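Local coordinates for large ribosomal subunit protein uL10 (Thermotoga maritima, PDB 1ZAV), which forms part of the ribosomal stalk, binding large-subunit rRNA and carrying L7/L12 dimers, and so helps the ribosome engage GTP-bound translation factors, at residues 36-41 with 53-58; 90-95 with 118-123. All coordinates share one frame; numbering follows the deposited sequence.

Contact 1. Residues 36-41 with 53-58; sequences ADLTEL and ARFRVV
F55 of strand 53-58 meets L38 and L41 of helix 35-49 through hydrocarbon alone, a piece of the packing of a helix on the antiparallel sheet. The two leucines, a turn apart on one side of the helix, use the ring differently. L41 sets its CD2 methyl over one face, 3.7 Å from the centroid of the F55 ring and 17° off the ring normal, a CH-pi contact. L38 comes to the edge instead, its CD1 lying in the ring plane at 3.7 Å from F55 CD2. With CG anti to the backbone N (chi1 178°), L38, whose CB does not aim at the strand, still swings its branched end within reach of the ring. F55 takes a similar turn (chi1 -174°), which carries its ring from the sheet out to the helix, and F30 adds an edge-to-face ring contact. I100 of helix 94-106 also touches F55, so two helices share this aromatic side chain. Leucine suits both helix positions, since each branched end offers a methyl to the flat ring. An alanine at F55 would take away the ring, and L41 CD2 and L38 CD1 would probably be left facing a gap between helix and sheet. R42, one residue on, gives F55 O a hydrogen bond through NH2, but the leucine-phenylalanine packing itself relies on close fit and the exclusion of water.

Contact 2. Residues 90-95 with 118-123; sequences EGDPVE and FLEGKK
The N-terminal end of helix 94-106 packs here against the type I' turn that links strands 114-119 and 122-125 into a beta hairpin. P93 makes the apolar part of the contact: its CG lies 4.1 Å from L119 CD2, the two side chains crossing at about a right angle. A rigid ring suits this place, just where the chain turns into the helix, and L24 of the central sheet touches it as well. E120, whose left-handed backbone (phi 50°) fills the first inner position of the turn, reaches across to the same ring with its carboxylate, the chain extended beyond CG (chi2 -173°), which brings OE1 to 3.8 Å from P93 CG. D92, before the turn that leads into the helix, makes a capping bond, its OD1 accepting from V94 N at 3.1 Å, with the amide approaching from above the carboxylate plane. Another protein chain also reaches this corner, giving D92 OD2 a backbone hydrogen bond and E120 OE2 a polar side-chain partner. The two acids come near each other, D92 OD2 lying 4.5 Å from E120 OE1, and their mutual repulsion is probably eased by one water that donates to both, at 3.2 Å from D92 OD2 and 2.6 Å from E120 OE1.

Overall arrangement
Contacts 1 and 2 both reach the same antiparallel sheet, their centres 18 Å apart and their nearest atoms about 5 Å apart without touching. The strands they use, 53-58 and the pair 114-119 and 122-125, belong to different regions of that sheet, with 53-58 and 122-125 its outermost strands within the chain. Helix 94-106 ties them together: the beginning of this helix lies in contact 2, while further along it borders contact 1. Contact 1 is buried, and the side chains that meet in it are all hydrocarbon. Contact 2 is only partly buried, and there carboxylates and water join the apolar packing where another protein chain approaches, whereas none touches the segments of contact 1.

Contact 1. Residues 36-41 with 53-58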
loop_
_atom_site.group_PDB
_atom_site.type_symbol
_atom_site.label_atom_id
_atom_site.label_comp_id
_atom_site.label_asym_id
_atom_site.label_seq_id
_atom_site.Cartn_x
_atom_site.Cartn_y
_atom_site.Cartn_z
ATOM N N ALA A 36 -20.525 -16.513 -31.202
ATOM C CA ALA A 36 -20.579 -15.062 -31.229
ATOM C C ALA A 36 -19.832 -14.532 -30.012
ATOM O O ALA A 36 -19.048 -13.594 -30.121
ATOM C CB ALA A 36 -22.031 -14.583 -31.210
ATOM N N ASP A 37 -20.076 -15.143 -28.855
ATOM C CA ASP A 37 -19.418 -14.737 -27.619
ATOM C C ASP A 37 -17.912 -14.971 -27.723
ATOM O O ASP A 37 -17.109 -14.123 -27.333
ATOM C CB ASP A 37 -19.962 -15.531 -26.424
ATOM C CG ASP A 37 -21.443 -15.315 -26.203
ATOM O OD1 ASP A 37 -21.953 -14.265 -26.641
ATOM O OD2 ASP A 37 -22.093 -16.184 -25.579
ATOM N N LEU A 38 -17.538 -16.135 -28.242
ATOM C CA LEU A 38 -16.124 -16.462 -28.404
ATOM C C LEU A 38 -15.498 -15.385 -29.292
ATOM O O LEU A 38 -14.456 -14.821 -28.961
ATOM C CB LEU A 38 -15.987 -17.832 -29.066
ATOM C CG LEU A 38 -14.578 -18.350 -29.375
ATOM C CD1 LEU A 38 -13.744 -18.441 -28.084
ATOM C CD2 LEU A 38 -14.707 -19.713 -30.038
ATOM N N THR A 39 -16.160 -15.087 -30.408
ATOM C CA THR A 39 -15.655 -14.082 -31.341
ATOM C C THR A 39 -15.487 -12.725 -30.655
ATOM O O THR A 39 -14.461 -12.068 -30.816
ATOM C CB THR A 39 -16.587 -13.944 -32.576
ATOM O OG1 THR A 39 -16.580 -15.169 -33.318
ATOM C CG2 THR A 39 -16.107 -12.825 -33.493
ATOM N N GLU A 40 -16.480 -12.320 -29.867
ATOM C CA GLU A 40 -16.408 -11.041 -29.163
ATOM C C GLU A 40 -15.284 -10.992 -28.123
ATOM O O GLU A 40 -14.556 -10.003 -28.033
ATOM C CB GLU A 40 -17.751 -10.728 -28.494
ATOM C CG GLU A 40 -17.758 -9.430 -27.695
ATOM C CD GLU A 40 -17.473 -8.207 -28.553
ATOM O OE1 GLU A 40 -16.396 -8.150 -29.187
ATOM O OE2 GLU A 40 -18.327 -7.297 -28.594
ATOM N N LEU A 41 -15.133 -12.050 -27.333
ATOM C CA LEU A 41 -14.068 -12.079 -26.337
ATOM C C LEU A 41 -12.711 -12.003 -27.038
ATOM O O LEU A 41 -11.822 -11.267 -26.611
ATOM C CB LEU A 41 -14.145 -13.356 -25.490
ATOM C CG LEU A 41 -13.025 -13.649 -24.478
ATOM C CD1 LEU A 41 -12.827 -12.501 -23.473
ATOM C CD2 LEU A 41 -13.381 -14.927 -23.740
ATOM N N ALA A 53 -2.132 -12.638 -27.181
ATOM C CA ALA A 53 -3.005 -13.367 -26.272
ATOM C C ALA A 53 -3.914 -14.272 -27.083
ATOM O O ALA A 53 -4.294 -13.939 -28.211
ATOM C CB ALA A 53 -3.838 -12.387 -25.440
ATOM N N ARG A 54 -4.261 -15.415 -26.503
ATOM C CA ARG A 54 -5.136 -16.380 -27.153
ATOM C C ARG A 54 -6.140 -16.931 -26.158
ATOM O O ARG A 54 -5.848 -17.001 -24.971
ATOM C CB ARG A 54 -4.315 -17.550 -27.708
ATOM C CG ARG A 54 -3.429 -17.180 -28.867
ATOM C CD ARG A 54 -4.292 -16.699 -30.017
ATOM N NE ARG A 54 -3.508 -16.127 -31.100
ATOM C CZ ARG A 54 -2.645 -16.809 -31.840
ATOM N NH1 ARG A 54 -2.448 -18.104 -31.610
ATOM N NH2 ARG A 54 -1.988 -16.197 -32.816
ATOM N N PHE A 55 -7.323 -17.295 -26.646
ATOM C CA PHE A 55 -8.356 -17.906 -25.816
ATOM C C PHE A 55 -8.854 -19.101 -26.615
ATOM O O PHE A 55 -9.525 -18.935 -27.637
ATOM C CB PHE A 55 -9.540 -16.958 -25.540
ATOM C CG PHE A 55 -10.537 -17.525 -24.563
ATOM C CD1 PHE A 55 -10.182 -17.720 -23.227
ATOM C CD2 PHE A 55 -11.807 -17.920 -24.983
ATOM C CE1 PHE A 55 -11.074 -18.306 -22.322
ATOM C CE2 PHE A 55 -12.710 -18.507 -24.090
ATOM C CZ PHE A 55 -12.341 -18.702 -22.751
ATOM N N ARG A 56 -8.521 -20.303 -26.154
ATOM C CA ARG A 56 -8.926 -21.517 -26.851
ATOM C C ARG A 56 -9.464 -22.606 -25.929
ATOM O O ARG A 56 -8.945 -22.820 -24.832
ATOM C CB ARG A 56 -7.745 -22.102 -27.630
ATOM C CG ARG A 56 -7.146 -21.198 -28.688
ATOM C CD ARG A 56 -6.204 -21.991 -29.594
ATOM N NE ARG A 56 -5.043 -22.522 -28.882
ATOM C CZ ARG A 56 -4.146 -23.349 -29.420
ATOM N NH1 ARG A 56 -4.278 -23.746 -30.681
ATOM N NH2 ARG A 56 -3.109 -23.770 -28.706
ATOM N N VAL A 57 -10.514 -23.284 -26.380
ATOM C CA VAL A 57 -11.088 -24.386 -25.620
ATOM C C VAL A 57 -10.155 -25.546 -25.927
ATOM O O VAL A 57 -9.917 -25.859 -27.095
ATOM C CB VAL A 57 -12.506 -24.746 -26.104
ATOM C CG1 VAL A 57 -12.980 -26.024 -25.411
ATOM C CG2 VAL A 57 -13.467 -23.595 -25.801
ATOM N N VAL A 58 -9.612 -26.170 -24.886
ATOM C CA VAL A 58 -8.685 -27.278 -25.080
ATOM C C VAL A 58 -8.985 -28.467 -24.175
ATOM O O VAL A 58 -9.197 -28.317 -22.969
ATOM C CB VAL A 58 -7.226 -26.831 -24.835
ATOM C CG1 VAL A 58 -6.269 -27.989 -25.119
ATOM C CG2 VAL A 58 -6.895 -25.639 -25.715
#

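Contact 2. Residues 90-95 with 118-123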
loop_
_atom_site.group_PDB
_atom_site.type_symbol
_atom_site.label_atom_id
_atom_site.label_comp_id
_atom_site.label_asym_id
_atom_site.label_seq_id
_atom_site.Cartn_x
_atom_site.Cartn_y
_atom_site.Cartn_z
ATOM N N GLU A 90 2.838 -12.189 -25.168
ATOM C CA GLU A 90 3.482 -10.896 -25.329
ATOM C C GLU A 90 2.618 -9.781 -24.761
ATOM O O GLU A 90 1.423 -9.725 -25.035
ATOM C CB GLU A 90 3.786 -10.601 -26.801
ATOM C CG GLU A 90 4.747 -9.426 -26.941
ATOM C CD GLU A 90 5.012 -9.010 -28.376
ATOM O OE1 GLU A 90 5.929 -8.190 -28.577
ATOM O OE2 GLU A 90 4.310 -9.487 -29.294
ATOM N N GLY A 91 3.237 -8.905 -23.974
ATOM C CA GLY A 91 2.530 -7.799 -23.350
ATOM C C GLY A 91 2.261 -8.100 -21.882
ATOM O O GLY A 91 2.306 -9.259 -21.469
ATOM N N ASP A 92 1.994 -7.068 -21.085
ATOM C CA ASP A 92 1.707 -7.290 -19.665
ATOM C C ASP A 92 0.392 -8.067 -19.597
ATOM O O ASP A 92 -0.602 -7.664 -20.189
ATOM C CB ASP A 92 1.607 -5.961 -18.910
ATOM C CG ASP A 92 1.468 -6.164 -17.412
ATOM O OD1 ASP A 92 0.332 -6.399 -16.960
ATOM O OD2 ASP A 92 2.498 -6.120 -16.698
ATOM N N PRO A 93 0.376 -9.194 -18.865
ATOM C CA PRO A 93 -0.793 -10.067 -18.712
ATOM C C PRO A 93 -2.021 -9.597 -17.929
ATOM O O PRO A 93 -3.130 -10.095 -18.151
ATOM C CB PRO A 93 -0.181 -11.335 -18.115
ATOM C CG PRO A 93 0.887 -10.789 -17.222
ATOM C CD PRO A 93 1.523 -9.715 -18.093
ATOM N N VAL A 94 -1.838 -8.646 -17.022
ATOM C CA VAL A 94 -2.952 -8.186 -16.199
ATOM C C VAL A 94 -4.199 -7.752 -16.957
ATOM O O VAL A 94 -5.312 -8.107 -16.569
ATOM C CB VAL A 94 -2.498 -7.056 -15.251
ATOM C CG1 VAL A 94 -3.701 -6.460 -14.514
ATOM C CG2 VAL A 94 -1.499 -7.623 -14.237
ATOM N N GLU A 95 -4.024 -7.009 -18.047
ATOM C CA GLU A 95 -5.167 -6.541 -18.821
ATOM C C GLU A 95 -6.048 -7.665 -19.399
ATOM O O GLU A 95 -7.245 -7.479 -19.597
ATOM C CB GLU A 95 -4.689 -5.629 -19.954
ATOM C CG GLU A 95 -5.803 -5.169 -20.886
ATOM C CD GLU A 95 -6.792 -4.238 -20.205
ATOM O OE1 GLU A 95 -7.863 -3.975 -20.795
ATOM O OE2 GLU A 95 -6.493 -3.763 -19.088
ATOM N N PHE A 118 -2.089 -19.418 -13.523
ATOM C CA PHE A 118 -0.744 -19.016 -13.151
ATOM C C PHE A 118 -0.419 -17.657 -13.726
ATOM O O PHE A 118 -0.632 -17.398 -14.915
ATOM C CB PHE A 118 0.289 -20.033 -13.654
ATOM C CG PHE A 118 0.098 -21.412 -13.103
ATOM C CD1 PHE A 118 -0.772 -22.307 -13.715
ATOM C CD2 PHE A 118 0.780 -21.813 -11.952
ATOM C CE1 PHE A 118 -0.965 -23.589 -13.190
ATOM C CE2 PHE A 118 0.595 -23.081 -11.423
ATOM C CZ PHE A 118 -0.281 -23.976 -12.041
ATOM N N LEU A 119 0.115 -16.790 -12.882
ATOM C CA LEU A 119 0.471 -15.451 -13.315
ATOM C C LEU A 119 1.954 -15.240 -13.048
ATOM O O LEU A 119 2.399 -15.275 -11.901
ATOM C CB LEU A 119 -0.373 -14.415 -12.563
ATOM C CG LEU A 119 -0.600 -13.059 -13.243
ATOM C CD1 LEU A 119 -1.597 -12.249 -12.418
ATOM C CD2 LEU A 119 0.714 -12.302 -13.381
ATOM N N GLU A 120 2.714 -15.037 -14.119
ATOM C CA GLU A 120 4.147 -14.829 -14.019
ATOM C C GLU A 120 4.795 -15.906 -13.150
ATOM O O GLU A 120 5.620 -15.622 -12.281
ATOM C CB GLU A 120 4.420 -13.413 -13.490
ATOM C CG GLU A 120 3.835 -12.354 -14.436
ATOM C CD GLU A 120 4.191 -10.913 -14.093
ATOM O OE1 GLU A 120 3.790 -10.020 -14.873
ATOM O OE2 GLU A 120 4.860 -10.665 -13.065
ATOM N N GLY A 121 4.397 -17.150 -13.403
ATOM C CA GLY A 121 4.941 -18.278 -12.671
ATOM C C GLY A 121 4.379 -18.496 -11.278
ATOM O O GLY A 121 4.917 -19.306 -10.515
ATOM N N LYS A 122 3.309 -17.782 -10.936
ATOM C CA LYS A 122 2.697 -17.919 -9.615
ATOM C C LYS A 122 1.266 -18.415 -9.748
ATOM O O LYS A 122 0.492 -17.886 -10.536
ATOM C CB LYS A 122 2.693 -16.573 -8.885
ATOM C CG LYS A 122 4.070 -15.979 -8.635
ATOM C CD LYS A 122 3.978 -14.524 -8.163
ATOM C CE LYS A 122 3.171 -14.391 -6.875
ATOM N NZ LYS A 122 3.111 -12.981 -6.387
ATOM N N LYS A 123 0.913 -19.427 -8.966
ATOM C CA LYS A 123 -0.434 -19.980 -9.006
ATOM C C LYS A 123 -1.416 -19.037 -8.308
ATOM O O LYS A 123 -1.089 -18.457 -7.278
ATOM C CB LYS A 123 -0.449 -21.344 -8.307
ATOM C CG LYS A 123 -1.808 -22.015 -8.250
ATOM C CD LYS A 123 -1.727 -23.359 -7.540
ATOM C CE LYS A 123 -3.063 -24.074 -7.577
ATOM N NZ LYS A 123 -3.006 -25.416 -6.937
HETATM O O HOH W 1 1.823 -8.412 -14.605
#